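Local coordinates for bradyzoite pseudokinase 1 (Toxoplasma gondii, PDB 6M7Z), which is a pseudokinase of a divergent kinase family that lacks the glycine-rich loop, and probably acts in the Toxoplasma parasitophorous vacuole, at residues S106-P111 / A150-A155; N173-L178 / V183-L188. One frame throughout, in Å; residues are numbered along the deposited sequence.

Interaction 1. Residues S106-P111 / A150-A155; sequences SPLLLP and AANMVA
Leu108 lays its two methyl branches against helix 146-161, CD1 over the methyl group of Ala155 and CD2 toward the amide end of Asn152. In the kinase fold this loop, between helix 88-101 and strand 114-117, corresponds to the αC-β4 loop, and the helix to αE of the C-lobe. Contact rests on one loop residue and two helix residues spaced three apart: the segments bury 125 Å² together, of which 69 Å² belongs to Leu108, with the remainder split almost evenly between Asn152 and Ala155. All three residues are buried.

The loop is bent by a type I turn from Ser106 to Leu109, closed by Leu109 N to Ser106 O at 3.3 Å. Leu108 occupies the third position of that turn, where its CB is directed at the helix. Its CG stands beside the backbone N and anti to the carbonyl carbon (chi1 -68°), which swings the forked end to the helix, one branch to each of the two residues. Asn152 extends its side chain anti to its own N (chi1 -165°), bringing the amide near the leucine although its CB is not aimed at the loop.

The backbones stay well apart, as the nearest CA atoms, those of Leu108 and Ala155, are 7.6 Å from each other, and the gap is spanned chiefly by the Leu108 side chain; no hydrogen bond links the two segments. Met153 and Val154 turn away and pack on Phe241 of helix 230-248, while Ala151 and Ala155 also touch Ile304. On the Ala155 side the closest approach is Leu108 CD1 to Ala155 CB, 3.6 Å, and the same CD1 is 3.9 Å from Ala155 C.

Interaction 2. Residues N173-L178 / V183-L188; sequences NSFSVL and VVLGGL
Just ahead of an antiparallel hairpin, equivalent to β7-β8 of a kinase, Ser174 O accepts a hydrogen bond from Gly186 N (2.8 Å); the donor is tilted 20° from the carbonyl plane. Ser174 CB touches Leu185 CD1, while Ser174 OG is hydrogen-bonded to Glu171 N.

Phe175 follows, in a non-hydrogen-bonded pair with Leu185. The methyl CD1 of Leu185 sits over one face of its ring, 3.9 Å from the centroid and 17° off the normal, a CH-pi contact. Leu185 achieves this with CG anti to its backbone N (chi1 179°), and the ring also packs on Met153 of helix 146-161.

Ser176 then pairs with Val184 through two backbone bonds, Ser176 N to Val184 O and Val184 N to Ser176 O, each 3.0 Å. Its OG lies on the other face of the sheet from the Phe175 ring, alongside Val184 CG2.

Val177 returns to the Phe175 face in a second non-hydrogen-bonded pair, its CG2 at 4.1 Å from Val183 CG2; Phe312 touches both valines. Beyond the strand, Leu178 meets Val184 at about a right angle, with Leu178 CD1 3.7 Å from Val184 CG1.

In the fold
From the N terminus, the chain passes helix 88-101 and reaches loop 106-111, which leads into strand 114-117 of the four-stranded sheet. Interaction 1 closes when helix 146-161 returns to this loop, after 38 intervening residues. Interaction 2 opens later, so the two follow in series, neither nesting nor crossing. The centres of interactions 1 and 2 lie about 8 Å apart. Two probable hydrogen bonds, Leu108 O to Leu185 N at 2.8 Å and Leu110 N to Leu185 O at 2.9 Å, fasten the loop to strand 183-185, while Asn152 packs on Val183. Pro111 O is hydrogen-bonded to His126 ND1, so the loop ties that N-lobe sheet to the helix and hairpin of the C-lobe.

Interaction 1. Residues S106-P111 / A150-A155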
loop_
_atom_site.group_PDB
_atom_site.type_symbol
_atom_site.label_atom_id
_atom_site.label_comp_id
_atom_site.label_asym_id
_atom_site.label_seq_id
_atom_site.Cartn_x
_atom_site.Cartn_y
_atom_site.Cartn_z
ATOM N N SER A 106 10.449 -5.315 -0.980
ATOM C CA SER A 106 9.526 -6.242 -1.610
ATOM C C SER A 106 8.958 -5.515 -2.817
ATOM O O SER A 106 8.412 -4.428 -2.664
ATOM C CB SER A 106 8.431 -6.670 -0.673
ATOM O OG SER A 106 8.948 -7.222 0.525
ATOM N N PRO A 107 9.049 -6.077 -4.046
ATOM C CA PRO A 107 8.709 -5.319 -5.252
ATOM C C PRO A 107 7.254 -4.825 -5.353
ATOM O O PRO A 107 7.006 -3.819 -6.007
ATOM C CB PRO A 107 8.981 -6.313 -6.390
ATOM C CG PRO A 107 9.907 -7.358 -5.785
ATOM C CD PRO A 107 9.486 -7.455 -4.340
ATOM N N LEU A 108 6.306 -5.536 -4.731
ATOM C CA LEU A 108 4.878 -5.228 -4.874
ATOM C C LEU A 108 4.290 -4.599 -3.597
ATOM O O LEU A 108 3.073 -4.539 -3.477
ATOM C CB LEU A 108 4.143 -6.527 -5.234
ATOM C CG LEU A 108 4.464 -7.096 -6.620
ATOM C CD1 LEU A 108 3.529 -8.255 -6.949
ATOM C CD2 LEU A 108 4.358 -6.023 -7.711
ATOM N N LEU A 109 5.131 -4.154 -2.653
ATOM C CA LEU A 109 4.670 -3.453 -1.454
ATOM C C LEU A 109 5.168 -1.997 -1.501
ATOM O O LEU A 109 6.291 -1.744 -1.955
ATOM C CB LEU A 109 5.185 -4.166 -0.201
ATOM C CG LEU A 109 4.794 -5.645 -0.062
ATOM C CD1 LEU A 109 5.239 -6.219 1.278
ATOM C CD2 LEU A 109 3.300 -5.874 -0.231
ATOM N N LEU A 110 4.323 -1.057 -1.037
ATOM C CA LEU A 110 4.656 0.362 -1.016
ATOM C C LEU A 110 5.959 0.547 -0.233
ATOM O O LEU A 110 6.025 0.212 0.944
ATOM C CB LEU A 110 3.503 1.135 -0.383
ATOM C CG LEU A 110 3.671 2.660 -0.267
ATOM C CD1 LEU A 110 3.699 3.294 -1.652
ATOM C CD2 LEU A 110 2.534 3.269 0.564
ATOM N N PRO A 111 7.045 1.033 -0.857
ATOM C CA PRO A 111 8.304 1.240 -0.150
ATOM C C PRO A 111 8.319 2.485 0.750
ATOM O O PRO A 111 7.663 3.476 0.444
ATOM C CB PRO A 111 9.345 1.399 -1.274
ATOM C CG PRO A 111 8.553 1.841 -2.502
ATOM C CD PRO A 111 7.130 1.385 -2.276
ATOM N N ALA A 150 -5.401 -7.415 -11.939
ATOM C CA ALA A 150 -5.933 -8.382 -10.988
ATOM C C ALA A 150 -4.820 -9.322 -10.519
ATOM O O ALA A 150 -4.736 -9.642 -9.348
ATOM C CB ALA A 150 -7.073 -9.141 -11.613
ATOM N N ALA A 151 -3.958 -9.737 -11.451
ATOM C CA ALA A 151 -2.867 -10.662 -11.143
ATOM C C ALA A 151 -1.828 -9.950 -10.251
ATOM O O ALA A 151 -1.321 -10.541 -9.305
ATOM C CB ALA A 151 -2.253 -11.184 -12.419
ATOM N N ASN A 152 -1.534 -8.684 -10.584
ATOM C CA ASN A 152 -0.636 -7.794 -9.818
ATOM C C ASN A 152 -1.149 -7.696 -8.364
ATOM O O ASN A 152 -0.378 -7.801 -7.402
ATOM C CB ASN A 152 -0.504 -6.451 -10.554
ATOM C CG ASN A 152 0.640 -5.561 -10.088
ATOM O OD1 ASN A 152 0.948 -5.493 -8.898
ATOM N ND2 ASN A 152 1.258 -4.839 -11.017
ATOM N N MET A 153 -2.476 -7.567 -8.210
ATOM C CA MET A 153 -3.090 -7.379 -6.910
ATOM C C MET A 153 -3.002 -8.660 -6.070
ATOM O O MET A 153 -2.616 -8.591 -4.882
ATOM C CB MET A 153 -4.547 -6.928 -7.043
ATOM C CG MET A 153 -4.696 -5.443 -7.374
ATOM S SD MET A 153 -6.263 -4.997 -8.165
ATOM C CE MET A 153 -7.388 -5.215 -6.789
ATOM N N VAL A 154 -3.335 -9.810 -6.671
ATOM C CA VAL A 154 -3.234 -11.123 -5.998
ATOM C C VAL A 154 -1.778 -11.376 -5.581
ATOM O O VAL A 154 -1.515 -11.829 -4.478
ATOM C CB VAL A 154 -3.742 -12.279 -6.888
ATOM C CG1 VAL A 154 -3.546 -13.631 -6.230
ATOM C CG2 VAL A 154 -5.191 -12.136 -7.274
ATOM N N ALA A 155 -0.842 -11.106 -6.491
ATOM C CA ALA A 155 0.572 -11.367 -6.255
ATOM C C ALA A 155 1.057 -10.533 -5.066
ATOM O O ALA A 155 1.838 -11.007 -4.254
ATOM C CB ALA A 155 1.388 -11.063 -7.492
#

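Interaction 2. Residues N173-L178 / V183-L188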
loop_
_atom_site.group_PDB
_atom_site.type_symbol
_atom_site.label_atom_id
_atom_site.label_comp_id
_atom_site.label_asym_id
_atom_site.label_seq_id
_atom_site.Cartn_x
_atom_site.Cartn_y
_atom_site.Cartn_z
ATOM N N ASN A 173 -8.269 1.128 -3.103
ATOM C CA ASN A 173 -7.375 2.274 -2.780
ATOM C C ASN A 173 -6.216 1.840 -1.865
ATOM O O ASN A 173 -5.362 2.666 -1.555
ATOM C CB ASN A 173 -8.150 3.462 -2.207
ATOM C CG ASN A 173 -8.868 4.280 -3.267
ATOM O OD1 ASN A 173 -8.575 4.204 -4.468
ATOM N ND2 ASN A 173 -9.824 5.079 -2.826
ATOM N N SER A 174 -6.160 0.567 -1.466
ATOM C CA SER A 174 -4.989 0.022 -0.817
ATOM C C SER A 174 -3.828 -0.025 -1.811
ATOM O O SER A 174 -2.689 -0.012 -1.408
ATOM C CB SER A 174 -5.249 -1.355 -0.251
ATOM O OG SER A 174 -6.258 -1.336 0.742
ATOM N N PHE A 175 -4.152 -0.104 -3.102
ATOM C CA PHE A 175 -3.206 -0.230 -4.178
ATOM C C PHE A 175 -2.942 1.153 -4.770
ATOM O O PHE A 175 -3.865 1.959 -4.929
ATOM C CB PHE A 175 -3.733 -1.211 -5.230
ATOM C CG PHE A 175 -3.893 -2.627 -4.724
ATOM C CD1 PHE A 175 -2.841 -3.527 -4.763
ATOM C CD2 PHE A 175 -5.094 -3.055 -4.185
ATOM C CE1 PHE A 175 -2.994 -4.821 -4.289
ATOM C CE2 PHE A 175 -5.245 -4.344 -3.699
ATOM C CZ PHE A 175 -4.201 -5.226 -3.753
ATOM N N SER A 176 -1.674 1.420 -5.094
ATOM C CA SER A 176 -1.299 2.681 -5.721
ATOM C C SER A 176 -0.289 2.433 -6.853
ATOM O O SER A 176 0.335 1.385 -6.942
ATOM C CB SER A 176 -0.797 3.662 -4.707
ATOM O OG SER A 176 0.459 3.274 -4.176
ATOM N N VAL A 177 -0.182 3.416 -7.741
ATOM C CA VAL A 177 0.641 3.317 -8.914
ATOM C C VAL A 177 1.851 4.222 -8.699
ATOM O O VAL A 177 1.688 5.423 -8.530
ATOM C CB VAL A 177 -0.137 3.727 -10.179
ATOM C CG1 VAL A 177 0.738 3.598 -11.422
ATOM C CG2 VAL A 177 -1.429 2.933 -10.338
ATOM N N LEU A 178 3.055 3.635 -8.685
ATOM C CA LEU A 178 4.274 4.416 -8.489
ATOM C C LEU A 178 4.590 5.153 -9.788
ATOM O O LEU A 178 4.053 4.832 -10.856
ATOM C CB LEU A 178 5.417 3.490 -8.064
ATOM C CG LEU A 178 5.229 2.783 -6.714
ATOM C CD1 LEU A 178 6.450 1.945 -6.364
ATOM C CD2 LEU A 178 4.936 3.788 -5.611
ATOM N N VAL A 183 2.500 -1.225 -9.727
ATOM C CA VAL A 183 1.345 -1.180 -8.842
ATOM C C VAL A 183 1.701 -1.947 -7.570
ATOM O O VAL A 183 2.057 -3.106 -7.640
ATOM C CB VAL A 183 0.093 -1.759 -9.521
ATOM C CG1 VAL A 183 -1.078 -1.860 -8.568
ATOM C CG2 VAL A 183 -0.282 -0.959 -10.751
ATOM N N VAL A 184 1.559 -1.275 -6.419
ATOM C CA VAL A 184 2.022 -1.782 -5.123
ATOM C C VAL A 184 0.880 -1.744 -4.103
ATOM O O VAL A 184 -0.028 -0.937 -4.210
ATOM C CB VAL A 184 3.246 -1.002 -4.602
ATOM C CG1 VAL A 184 4.408 -1.100 -5.595
ATOM C CG2 VAL A 184 2.910 0.450 -4.280
ATOM N N LEU A 185 0.982 -2.641 -3.112
ATOM C CA LEU A 185 0.051 -2.726 -2.010
ATOM C C LEU A 185 0.591 -1.911 -0.840
ATOM O O LEU A 185 1.697 -2.153 -0.362
ATOM C CB LEU A 185 -0.116 -4.187 -1.606
ATOM C CG LEU A 185 -1.044 -4.455 -0.427
ATOM C CD1 LEU A 185 -2.426 -3.839 -0.658
ATOM C CD2 LEU A 185 -1.155 -5.954 -0.192
ATOM N N GLY A 186 -0.232 -0.963 -0.379
ATOM C CA GLY A 186 0.057 -0.102 0.778
ATOM C C GLY A 186 -1.011 -0.276 1.859
ATOM O O GLY A 186 -1.655 -1.353 1.973
ATOM N N GLY A 187 -1.181 0.780 2.663
ATOM C CA GLY A 187 -2.066 0.756 3.800
ATOM C C GLY A 187 -1.671 -0.305 4.816
ATOM O O GLY A 187 -2.532 -0.944 5.415
ATOM N N LEU A 188 -0.357 -0.462 5.033
ATOM C CA LEU A 188 0.164 -1.579 5.817
ATOM C C LEU A 188 0.097 -1.331 7.327
ATOM O O LEU A 188 0.466 -2.218 8.102
ATOM C CB LEU A 188 1.606 -1.847 5.376
ATOM C CG LEU A 188 1.768 -2.288 3.922
ATOM C CD1 LEU A 188 3.243 -2.614 3.654
ATOM C CD2 LEU A 188 0.879 -3.486 3.615
#